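Local coordinates for protein HTH-type transcriptional regulator cbl (Escherichia coli K12, PDB 2FYI) that binds transcription regulatory DNA as a LysR-family regulator and may be an accessory factor of the cys regulon, represented here by its cofactor-binding domain, at residues Q24-L29 / D147-K152; F85-S90 / L163-S168; S126-A131 / H184-N189. All coordinates share one frame; numbering follows the deposited sequence.

Contact 1 (Q24-L29 / D147-K152); sequences QARYSL and DSDVIK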
loop_
_atom_site.group_PDB
_atom_site.type_symbol
_atom_site.label_atom_id
_atom_site.label_comp_id
_atom_site.label_asym_id
_atom_site.label_seq_id
_atom_site.Cartn_x
_atom_site.Cartn_y
_atom_site.Cartn_z
ATOM N N GLN A 24 -8.830 -3.427 -3.956
ATOM C CA GLN A 24 -9.952 -3.060 -4.813
ATOM C C GLN A 24 -9.688 -1.701 -5.451
ATOM O O GLN A 24 -10.001 -1.508 -6.609
ATOM C CB GLN A 24 -11.319 -3.138 -4.094
ATOM C CG GLN A 24 -11.303 -3.719 -2.658
ATOM C CD GLN A 24 -11.014 -5.227 -2.564
ATOM O OE1 GLN A 24 -10.837 -5.935 -3.571
ATOM N NE2 GLN A 24 -10.970 -5.724 -1.331
ATOM N N ALA A 25 -9.059 -0.788 -4.727
ATOM C CA ALA A 25 -8.777 0.490 -5.297
ATOM C C ALA A 25 -8.032 0.335 -6.642
ATOM O O ALA A 25 -8.309 1.052 -7.615
ATOM C CB ALA A 25 -8.011 1.299 -4.316
ATOM N N ARG A 26 -7.123 -0.628 -6.714
ATOM C CA ARG A 26 -6.352 -0.794 -7.920
ATOM C C ARG A 26 -6.969 -1.694 -8.959
ATOM O O ARG A 26 -6.843 -1.449 -10.150
ATOM C CB ARG A 26 -4.999 -1.376 -7.588
ATOM C CG ARG A 26 -4.210 -0.464 -6.749
ATOM C CD ARG A 26 -2.813 -0.503 -7.124
ATOM N NE ARG A 26 -2.592 0.089 -8.424
ATOM C CZ ARG A 26 -1.486 -0.163 -9.116
ATOM N NH1 ARG A 26 -0.567 -0.986 -8.604
ATOM N NH2 ARG A 26 -1.287 0.402 -10.295
ATOM N N TYR A 27 -7.602 -2.770 -8.532
ATOM C CA TYR A 27 -7.886 -3.837 -9.473
ATOM C C TYR A 27 -9.345 -4.079 -9.806
ATOM O O TYR A 27 -9.658 -4.833 -10.723
ATOM C CB TYR A 27 -7.265 -5.146 -9.008
ATOM C CG TYR A 27 -5.819 -4.997 -8.684
ATOM C CD1 TYR A 27 -5.330 -5.285 -7.410
ATOM C CD2 TYR A 27 -4.940 -4.525 -9.641
ATOM C CE1 TYR A 27 -3.997 -5.115 -7.097
ATOM C CE2 TYR A 27 -3.617 -4.360 -9.351
ATOM C CZ TYR A 27 -3.143 -4.648 -8.075
ATOM O OH TYR A 27 -1.790 -4.475 -7.827
ATOM N N SER A 28 -10.259 -3.463 -9.075
ATOM C CA SER A 28 -11.700 -3.655 -9.372
ATOM C C SER A 28 -12.502 -2.372 -9.460
ATOM O O SER A 28 -13.374 -2.280 -10.298
ATOM C CB SER A 28 -12.377 -4.534 -8.334
ATOM O OG SER A 28 -11.530 -5.617 -7.992
ATOM N N LEU A 29 -12.234 -1.390 -8.598
ATOM C CA LEU A 29 -13.027 -0.182 -8.579
ATOM C C LEU A 29 -12.921 0.713 -9.794
ATOM O O LEU A 29 -13.884 1.389 -10.122
ATOM C CB LEU A 29 -12.711 0.645 -7.366
ATOM C CG LEU A 29 -13.369 0.123 -6.117
ATOM C CD1 LEU A 29 -12.669 0.751 -4.922
ATOM C CD2 LEU A 29 -14.840 0.458 -6.123
ATOM N N ASP A 147 0.250 -4.918 0.579
ATOM C CA ASP A 147 -0.355 -4.855 -0.760
ATOM C C ASP A 147 0.388 -5.643 -1.848
ATOM O O ASP A 147 1.525 -6.041 -1.674
ATOM C CB ASP A 147 -0.476 -3.402 -1.171
ATOM C CG ASP A 147 0.878 -2.756 -1.413
ATOM O OD1 ASP A 147 1.313 -1.938 -0.546
ATOM O OD2 ASP A 147 1.515 -3.080 -2.467
ATOM N N SER A 148 -0.242 -5.847 -2.988
ATOM C CA SER A 148 0.337 -6.700 -4.021
ATOM C C SER A 148 1.499 -6.119 -4.799
ATOM O O SER A 148 2.170 -6.847 -5.476
ATOM C CB SER A 148 -0.738 -7.121 -5.020
ATOM O OG SER A 148 -1.956 -7.485 -4.345
ATOM N N ASP A 149 1.746 -4.817 -4.739
ATOM C CA ASP A 149 2.824 -4.245 -5.551
ATOM C C ASP A 149 4.162 -4.443 -4.876
ATOM O O ASP A 149 5.171 -4.723 -5.539
ATOM C CB ASP A 149 2.567 -2.781 -5.853
ATOM C CG ASP A 149 1.322 -2.589 -6.715
ATOM O OD1 ASP A 149 1.274 -3.117 -7.861
ATOM O OD2 ASP A 149 0.352 -1.935 -6.253
ATOM N N VAL A 150 4.169 -4.316 -3.548
ATOM C CA VAL A 150 5.335 -4.702 -2.792
ATOM C C VAL A 150 5.670 -6.178 -3.105
ATOM O O VAL A 150 6.808 -6.501 -3.489
ATOM C CB VAL A 150 5.128 -4.438 -1.307
ATOM C CG1 VAL A 150 6.270 -5.019 -0.485
ATOM C CG2 VAL A 150 5.045 -2.987 -1.082
ATOM N N ILE A 151 4.687 -7.064 -2.999
ATOM C CA ILE A 151 4.935 -8.439 -3.366
ATOM C C ILE A 151 5.566 -8.554 -4.738
ATOM O O ILE A 151 6.546 -9.288 -4.904
ATOM C CB ILE A 151 3.685 -9.299 -3.302
ATOM C CG1 ILE A 151 3.077 -9.227 -1.900
ATOM C CG2 ILE A 151 4.018 -10.742 -3.572
ATOM C CD1 ILE A 151 1.720 -9.897 -1.753
ATOM N N LYS A 152 5.051 -7.847 -5.738
ATOM C CA LYS A 152 5.677 -7.960 -7.080
ATOM C C LYS A 152 7.164 -7.588 -7.068
ATOM O O LYS A 152 7.993 -8.290 -7.648
ATOM C CB LYS A 152 4.959 -7.138 -8.145
ATOM C CG LYS A 152 3.646 -7.730 -8.561
ATOM C CD LYS A 152 2.696 -6.618 -9.002
ATOM C CE LYS A 152 1.301 -7.125 -9.399
ATOM N NZ LYS A 152 0.414 -5.920 -9.696
#

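Contact 2 (F85-S90 / L163-S168); sequences FRWHHS and LVAEQS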
loop_
_atom_site.group_PDB
_atom_site.type_symbol
_atom_site.label_atom_id
_atom_site.label_comp_id
_atom_site.label_asym_id
_atom_site.label_seq_id
_atom_site.Cartn_x
_atom_site.Cartn_y
_atom_site.Cartn_z
ATOM N N PHE A 85 -17.991 -9.988 -5.377
ATOM C CA PHE A 85 -17.586 -11.126 -6.198
ATOM C C PHE A 85 -16.623 -12.008 -5.408
ATOM O O PHE A 85 -16.162 -11.619 -4.329
ATOM C CB PHE A 85 -16.946 -10.670 -7.505
ATOM C CG PHE A 85 -15.747 -9.824 -7.301
ATOM C CD1 PHE A 85 -14.503 -10.406 -7.090
ATOM C CD2 PHE A 85 -15.864 -8.427 -7.249
ATOM C CE1 PHE A 85 -13.377 -9.621 -6.864
ATOM C CE2 PHE A 85 -14.734 -7.618 -7.016
ATOM C CZ PHE A 85 -13.481 -8.221 -6.820
ATOM N N ARG A 86 -16.328 -13.198 -5.934
ATOM C CA ARG A 86 -15.327 -14.084 -5.319
ATOM C C ARG A 86 -13.995 -14.147 -6.046
ATOM O O ARG A 86 -13.906 -13.872 -7.234
ATOM C CB ARG A 86 -15.883 -15.466 -5.056
ATOM C CG ARG A 86 -16.936 -15.381 -4.020
ATOM C CD ARG A 86 -17.949 -16.447 -4.218
ATOM N NE ARG A 86 -17.802 -17.466 -3.184
ATOM C CZ ARG A 86 -17.090 -18.594 -3.292
ATOM N NH1 ARG A 86 -16.427 -18.923 -4.422
ATOM N NH2 ARG A 86 -17.051 -19.413 -2.245
ATOM N N TRP A 87 -12.944 -14.461 -5.297
ATOM C CA TRP A 87 -11.599 -14.478 -5.855
ATOM C C TRP A 87 -10.660 -15.388 -5.110
ATOM O O TRP A 87 -10.897 -15.716 -3.941
ATOM C CB TRP A 87 -11.025 -13.092 -5.845
ATOM C CG TRP A 87 -10.853 -12.524 -4.505
ATOM C CD1 TRP A 87 -11.760 -11.803 -3.806
ATOM C CD2 TRP A 87 -9.670 -12.590 -3.688
ATOM N NE1 TRP A 87 -11.224 -11.398 -2.603
ATOM C CE2 TRP A 87 -9.939 -11.867 -2.508
ATOM C CE3 TRP A 87 -8.406 -13.186 -3.844
ATOM C CZ2 TRP A 87 -8.988 -11.722 -1.484
ATOM C CZ3 TRP A 87 -7.466 -13.039 -2.827
ATOM C CH2 TRP A 87 -7.766 -12.318 -1.660
ATOM N N HIS A 88 -9.590 -15.782 -5.800
ATOM C CA HIS A 88 -8.619 -16.731 -5.275
ATOM C C HIS A 88 -7.220 -16.181 -5.333
ATOM O O HIS A 88 -6.903 -15.314 -6.154
ATOM C CB HIS A 88 -8.596 -17.970 -6.140
ATOM C CG HIS A 88 -9.750 -18.886 -5.925
ATOM N ND1 HIS A 88 -9.700 -19.943 -5.044
ATOM C CD2 HIS A 88 -10.976 -18.924 -6.491
ATOM C CE1 HIS A 88 -10.850 -20.591 -5.065
ATOM N NE2 HIS A 88 -11.639 -19.994 -5.937
ATOM N N HIS A 89 -6.350 -16.727 -4.497
ATOM C CA HIS A 89 -4.938 -16.389 -4.603
ATOM C C HIS A 89 -4.292 -17.149 -5.735
ATOM O O HIS A 89 -4.657 -18.294 -6.042
ATOM C CB HIS A 89 -4.204 -16.739 -3.333
ATOM C CG HIS A 89 -4.606 -15.914 -2.162
ATOM N ND1 HIS A 89 -5.385 -16.409 -1.139
ATOM C CD2 HIS A 89 -4.345 -14.625 -1.853
ATOM C CE1 HIS A 89 -5.585 -15.458 -0.248
ATOM N NE2 HIS A 89 -4.958 -14.367 -0.654
ATOM N N SER A 90 -3.307 -16.538 -6.358
ATOM C CA SER A 90 -2.489 -17.331 -7.228
ATOM C C SER A 90 -0.993 -17.172 -6.910
ATOM O O SER A 90 -0.602 -16.400 -6.034
ATOM C CB SER A 90 -2.873 -17.149 -8.697
ATOM O OG SER A 90 -2.496 -15.889 -9.195
ATOM N N LEU A 163 2.341 -15.193 -2.968
ATOM C CA LEU A 163 0.921 -15.520 -3.056
ATOM C C LEU A 163 0.162 -14.216 -3.191
ATOM O O LEU A 163 0.208 -13.382 -2.288
ATOM C CB LEU A 163 0.474 -16.306 -1.833
ATOM C CG LEU A 163 0.934 -17.765 -1.981
ATOM C CD1 LEU A 163 0.807 -18.520 -0.709
ATOM C CD2 LEU A 163 0.144 -18.471 -3.049
ATOM N N VAL A 164 -0.471 -13.998 -4.338
ATOM C CA VAL A 164 -1.195 -12.749 -4.589
ATOM C C VAL A 164 -2.610 -13.007 -5.063
ATOM O O VAL A 164 -2.869 -13.987 -5.739
ATOM C CB VAL A 164 -0.510 -11.890 -5.654
ATOM C CG1 VAL A 164 0.812 -11.464 -5.185
ATOM C CG2 VAL A 164 -0.351 -12.665 -6.935
ATOM N N ALA A 165 -3.517 -12.113 -4.692
ATOM C CA ALA A 165 -4.859 -12.050 -5.266
ATOM C C ALA A 165 -4.800 -12.200 -6.793
ATOM O O ALA A 165 -4.027 -11.516 -7.432
ATOM C CB ALA A 165 -5.471 -10.716 -4.898
ATOM N N GLU A 166 -5.618 -13.062 -7.387
ATOM C CA GLU A 166 -5.495 -13.290 -8.832
ATOM C C GLU A 166 -5.738 -12.028 -9.687
ATOM O O GLU A 166 -5.173 -11.869 -10.769
ATOM C CB GLU A 166 -6.411 -14.427 -9.284
ATOM C CG GLU A 166 -7.896 -14.155 -8.986
ATOM C CD GLU A 166 -8.876 -15.233 -9.502
ATOM O OE1 GLU A 166 -9.971 -15.367 -8.911
ATOM O OE2 GLU A 166 -8.564 -15.933 -10.488
ATOM N N GLN A 167 -6.570 -11.126 -9.191
ATOM C CA GLN A 167 -6.986 -9.918 -9.916
ATOM C C GLN A 167 -5.904 -8.842 -10.076
ATOM O O GLN A 167 -6.089 -7.882 -10.811
ATOM C CB GLN A 167 -8.106 -9.378 -9.097
ATOM C CG GLN A 167 -8.363 -10.500 -8.160
ATOM C CD GLN A 167 -8.740 -10.070 -6.801
ATOM O OE1 GLN A 167 -9.004 -8.908 -6.536
ATOM N NE2 GLN A 167 -8.822 -11.017 -5.923
ATOM N N SER A 168 -4.775 -9.007 -9.391
ATOM C CA SER A 168 -3.710 -8.028 -9.421
ATOM C C SER A 168 -2.811 -8.220 -10.608
ATOM O O SER A 168 -1.907 -7.453 -10.822
ATOM C CB SER A 168 -2.879 -8.117 -8.156
ATOM O OG SER A 168 -2.447 -9.428 -7.974
#

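Contact 3 (S126-A131 / H184-N189); sequences SRIDDA and HLFDAN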
loop_
_atom_site.group_PDB
_atom_site.type_symbol
_atom_site.label_atom_id
_atom_site.label_comp_id
_atom_site.label_asym_id
_atom_site.label_seq_id
_atom_site.Cartn_x
_atom_site.Cartn_y
_atom_site.Cartn_z
ATOM N N SER A 126 -5.687 -15.663 5.712
ATOM C CA SER A 126 -6.060 -16.795 6.529
ATOM C C SER A 126 -6.475 -17.983 5.680
ATOM O O SER A 126 -6.433 -19.112 6.149
ATOM C CB SER A 126 -7.171 -16.432 7.487
ATOM O OG SER A 126 -8.223 -15.939 6.712
ATOM N N ARG A 127 -6.878 -17.746 4.441
ATOM C CA ARG A 127 -7.093 -18.871 3.557
ATOM C C ARG A 127 -5.764 -19.550 3.327
ATOM O O ARG A 127 -5.713 -20.774 3.227
ATOM C CB ARG A 127 -7.674 -18.460 2.218
ATOM C CG ARG A 127 -8.931 -17.702 2.332
ATOM C CD ARG A 127 -9.965 -18.574 2.833
ATOM N NE ARG A 127 -10.791 -17.810 3.747
ATOM C CZ ARG A 127 -11.944 -17.227 3.420
ATOM N NH1 ARG A 127 -12.432 -17.301 2.185
ATOM N NH2 ARG A 127 -12.619 -16.569 4.339
ATOM N N ILE A 128 -4.695 -18.755 3.246
ATOM C CA ILE A 128 -3.350 -19.289 3.110
ATOM C C ILE A 128 -2.907 -20.060 4.373
ATOM O O ILE A 128 -2.528 -21.220 4.290
ATOM C CB ILE A 128 -2.335 -18.182 2.738
ATOM C CG1 ILE A 128 -2.697 -17.549 1.392
ATOM C CG2 ILE A 128 -0.899 -18.728 2.696
ATOM C CD1 ILE A 128 -1.935 -16.246 1.101
ATOM N N ASP A 129 -2.974 -19.428 5.536
ATOM C CA ASP A 129 -2.569 -20.095 6.744
ATOM C C ASP A 129 -3.351 -21.399 6.942
ATOM O O ASP A 129 -2.771 -22.452 7.255
ATOM C CB ASP A 129 -2.763 -19.166 7.932
ATOM C CG ASP A 129 -1.666 -18.083 8.040
ATOM O OD1 ASP A 129 -0.602 -18.156 7.354
ATOM O OD2 ASP A 129 -1.857 -17.141 8.839
ATOM N N ASP A 130 -4.667 -21.341 6.760
ATOM C CA ASP A 130 -5.510 -22.510 6.997
ATOM C C ASP A 130 -5.233 -23.640 6.044
ATOM O O ASP A 130 -5.259 -24.809 6.416
ATOM C CB ASP A 130 -6.962 -22.135 6.867
ATOM C CG ASP A 130 -7.405 -21.206 7.965
ATOM O OD1 ASP A 130 -6.561 -20.958 8.874
ATOM O OD2 ASP A 130 -8.581 -20.732 7.919
ATOM N N ALA A 131 -4.993 -23.293 4.788
ATOM C CA ALA A 131 -4.655 -24.302 3.823
ATOM C C ALA A 131 -3.438 -25.053 4.359
ATOM O O ALA A 131 -3.492 -26.277 4.464
ATOM C CB ALA A 131 -4.369 -23.690 2.501
ATOM N N HIS A 184 -6.978 -24.828 -6.802
ATOM C CA HIS A 184 -7.285 -26.106 -6.242
ATOM C C HIS A 184 -6.624 -26.290 -4.883
ATOM O O HIS A 184 -6.765 -27.319 -4.270
ATOM C CB HIS A 184 -6.878 -27.217 -7.212
ATOM C CG HIS A 184 -5.417 -27.241 -7.524
ATOM N ND1 HIS A 184 -4.773 -26.202 -8.160
ATOM C CD2 HIS A 184 -4.471 -28.183 -7.293
ATOM C CE1 HIS A 184 -3.492 -26.495 -8.296
ATOM N NE2 HIS A 184 -3.279 -27.682 -7.761
ATOM N N LEU A 185 -5.916 -25.293 -4.389
ATOM C CA LEU A 185 -5.126 -25.482 -3.179
ATOM C C LEU A 185 -5.585 -24.592 -2.062
ATOM O O LEU A 185 -5.383 -24.916 -0.912
ATOM C CB LEU A 185 -3.652 -25.178 -3.432
ATOM C CG LEU A 185 -2.968 -26.020 -4.497
ATOM C CD1 LEU A 185 -1.497 -25.637 -4.478
ATOM C CD2 LEU A 185 -3.168 -27.468 -4.222
ATOM N N PHE A 186 -6.156 -23.449 -2.397
ATOM C CA PHE A 186 -6.694 -22.551 -1.386
ATOM C C PHE A 186 -8.195 -22.309 -1.571
ATOM O O PHE A 186 -8.720 -22.432 -2.682
ATOM C CB PHE A 186 -5.973 -21.237 -1.471
ATOM C CG PHE A 186 -4.503 -21.368 -1.368
ATOM C CD1 PHE A 186 -3.892 -21.515 -0.127
ATOM C CD2 PHE A 186 -3.709 -21.330 -2.503
ATOM C CE1 PHE A 186 -2.492 -21.630 -0.024
ATOM C CE2 PHE A 186 -2.306 -21.450 -2.401
ATOM C CZ PHE A 186 -1.700 -21.603 -1.162
ATOM N N ASP A 187 -8.895 -21.958 -0.499
ATOM C CA ASP A 187 -10.292 -21.565 -0.650
ATOM C C ASP A 187 -10.470 -20.150 -1.194
ATOM O O ASP A 187 -9.551 -19.312 -1.101
ATOM C CB ASP A 187 -11.032 -21.718 0.672
ATOM C CG ASP A 187 -11.149 -23.168 1.090
ATOM O OD1 ASP A 187 -10.901 -24.046 0.208
ATOM O OD2 ASP A 187 -11.470 -23.429 2.280
ATOM N N ALA A 188 -11.658 -19.915 -1.765
ATOM C CA ALA A 188 -12.084 -18.619 -2.309
ATOM C C ALA A 188 -12.267 -17.573 -1.228
ATOM O O ALA A 188 -12.571 -17.897 -0.099
ATOM C CB ALA A 188 -13.369 -18.784 -3.028
ATOM N N ASN A 189 -12.089 -16.308 -1.599
ATOM C CA ASN A 189 -12.397 -15.172 -0.727
ATOM C C ASN A 189 -13.567 -14.402 -1.297
ATOM O O ASN A 189 -13.949 -14.598 -2.447
ATOM C CB ASN A 189 -11.192 -14.246 -0.661
ATOM C CG ASN A 189 -9.933 -14.981 -0.285
ATOM O OD1 ASN A 189 -9.678 -15.237 0.897
ATOM N ND2 ASN A 189 -9.148 -15.355 -1.285
HETATM O O HOH W 1 -8.071 -22.453 2.290
#

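Contact 1 (Q24-L29 / D147-K152)
A salt-bridge network of Arg-26, Asp-149 and Lys-152 spans the cleft between the two lobes of the cofactor-binding domain, joining helix 22-27 to the N-terminal part of helix 148-157. Arg-26 NH1 donates to Asp-149 OD2 at 2.7 Å, a charged bond that is bent rather than straight (136° at the hydrogen). Asp-149, with CG anti to its carbonyl carbon (chi1 -64°), brings its carboxylate to the guanidinium's edge; NH1 approaches OD2 on its syn side, well out of the carboxylate plane, and the two planes are 50° apart. Tyr-27 comes in beside Arg-26, whose CB lies 3.6 Å above the centre of one ring face. Tyr-27 OH receives a weak hydrogen bond from Lys-152 NZ (3.2 Å), whose extended chain arrives from the opposite direction. That ammonium also pairs weakly with Asp-149 OD1 at 3.5 Å, but its stronger partner is Ser-168 O. Asp-147 is the N-cap of helix 148-157, its OD2 accepting capping bonds from Asp-149 N (2.9 Å) and Val-150 N (3.1 Å). Arg-26 NE turns to Thr-153 OG1 of the second subunit. Two lobes facing each other across a cleft are typical of the periplasmic-binding-protein-like fold of LysR cofactor-binding domains.

Contact 2 (F85-S90 / L163-S168)
Strands 79-94 and 161-165 run antiparallel here, the end-to-end directions of 85-90 and 163-167 lying 139° apart and the latter passing into a 3-10 segment, with His-89 and Ala-165 a non-hydrogen-bonded pair and Ser-90 and Val-164 the hydrogen-bonded pair beside it. Ser-90 N reaches Val-164 O at 2.7 Å and Val-164 N returns to Ser-90 O at 2.9 Å, both nearly straight. Beyond Ala-165 the strand pairing gives way to a different grip on His-88, one bond through the backbone and one through a side chain. Glu-166 N donates to His-88 O (2.9 Å), nearly in line with the carbonyl. Glu-166 has its CG between the backbone N and the carbonyl carbon (chi1 59°), from where the extended chain reaches alongside His-88, and OE1 accepts from His-88 N at 3.2 Å. The donor comes from above the carboxylate plane, 48° out of it, while OE2 makes a salt bridge with Arg-183. Strand 79-94 is one of two antiparallel crossover strands that tie the lobes of this LysR cofactor-binding domain together; its partner, strand 189-196, bonds to Trp-87 through Asn-189. The Trp-87 indole lies against the Ala-165 methyl, CZ3 to CB 3.7 Å, and its NE1 is bonded to Ser-70 OG. CZ3 also sits 3.5 Å above one face of the His-89 ring, offset toward the rim, and His-89 NE2 is held by Thr-123 O. The edge of that imidazole is turned to Val-164 C, 4.0 Å from His-89 CD2. Leu-163 CD2 lies 3.7 Å from Ser-90 O, whereas the side chains of Ser-90 and Val-164 leave on the same face of the sheet.

Contact 3 (S126-A131 / H184-N189)
Arg-127, Phe-186 and Ala-131 carry the packing of helix 125-134 on the loop that leads into strand 189-196, one of the two crossover strands between the lobes of this periplasmic-binding-protein-like domain. Phe-186 has CG anti to its carbonyl carbon (chi1 -55°), which carries the ring to the helix, where CD1 meets the Ala-131 methyl at 3.4 Å. CE1 lies 4.3 Å from Ile-128 CG2, and the ring edge is turned to Arg-127 O. Leu-107 and Leu-163 also touch the Phe-186 side chain. Replacing Phe-186 by an alanine would probably open a gap between helix 125-134 and the residues Leu-107 and Leu-163, leaving the Ala-131 methyl without its aromatic neighbour. Arg-127, bent at chi2 and chi3, crosses the Asp-187 side chain at about a right angle, CD 4.0 Å from Asp-187 CB. The guanidinium turns its edge to Ala-188 O, a hydrogen bond from NH1 modelled too short for its length to be trusted. Asn-189 OD1 lies over one guanidinium face, the amide inclined by just 18° to it, while its ND2 bonds to Trp-87 O. A water bridges the backbones, donating to Arg-127 O at 3.0 Å and accepting from Asp-187 N at 3.0 Å.

In the fold
The three contacts follow one another across the domain, with contact 2 in the middle: its centre lies about 10 Å from that of contact 1 and about 11 Å from that of contact 3. Contacts 1 and 3 do not touch; their nearest atoms are about 8 Å apart. Ser-168 joins the first two, its O 3.0 Å from Lys-152 NZ and its CB 3.4 Å from Tyr-27 CE1. Contact 3 is tied to contact 2 where the crossover strands pair, Trp-87 O to Asn-189 N at 2.7 Å. Contact 1 spans the interlobe cleft, where LysR relatives typically bind their effectors, contact 2 lies on a connecting strand, and contact 3 packs within one lobe.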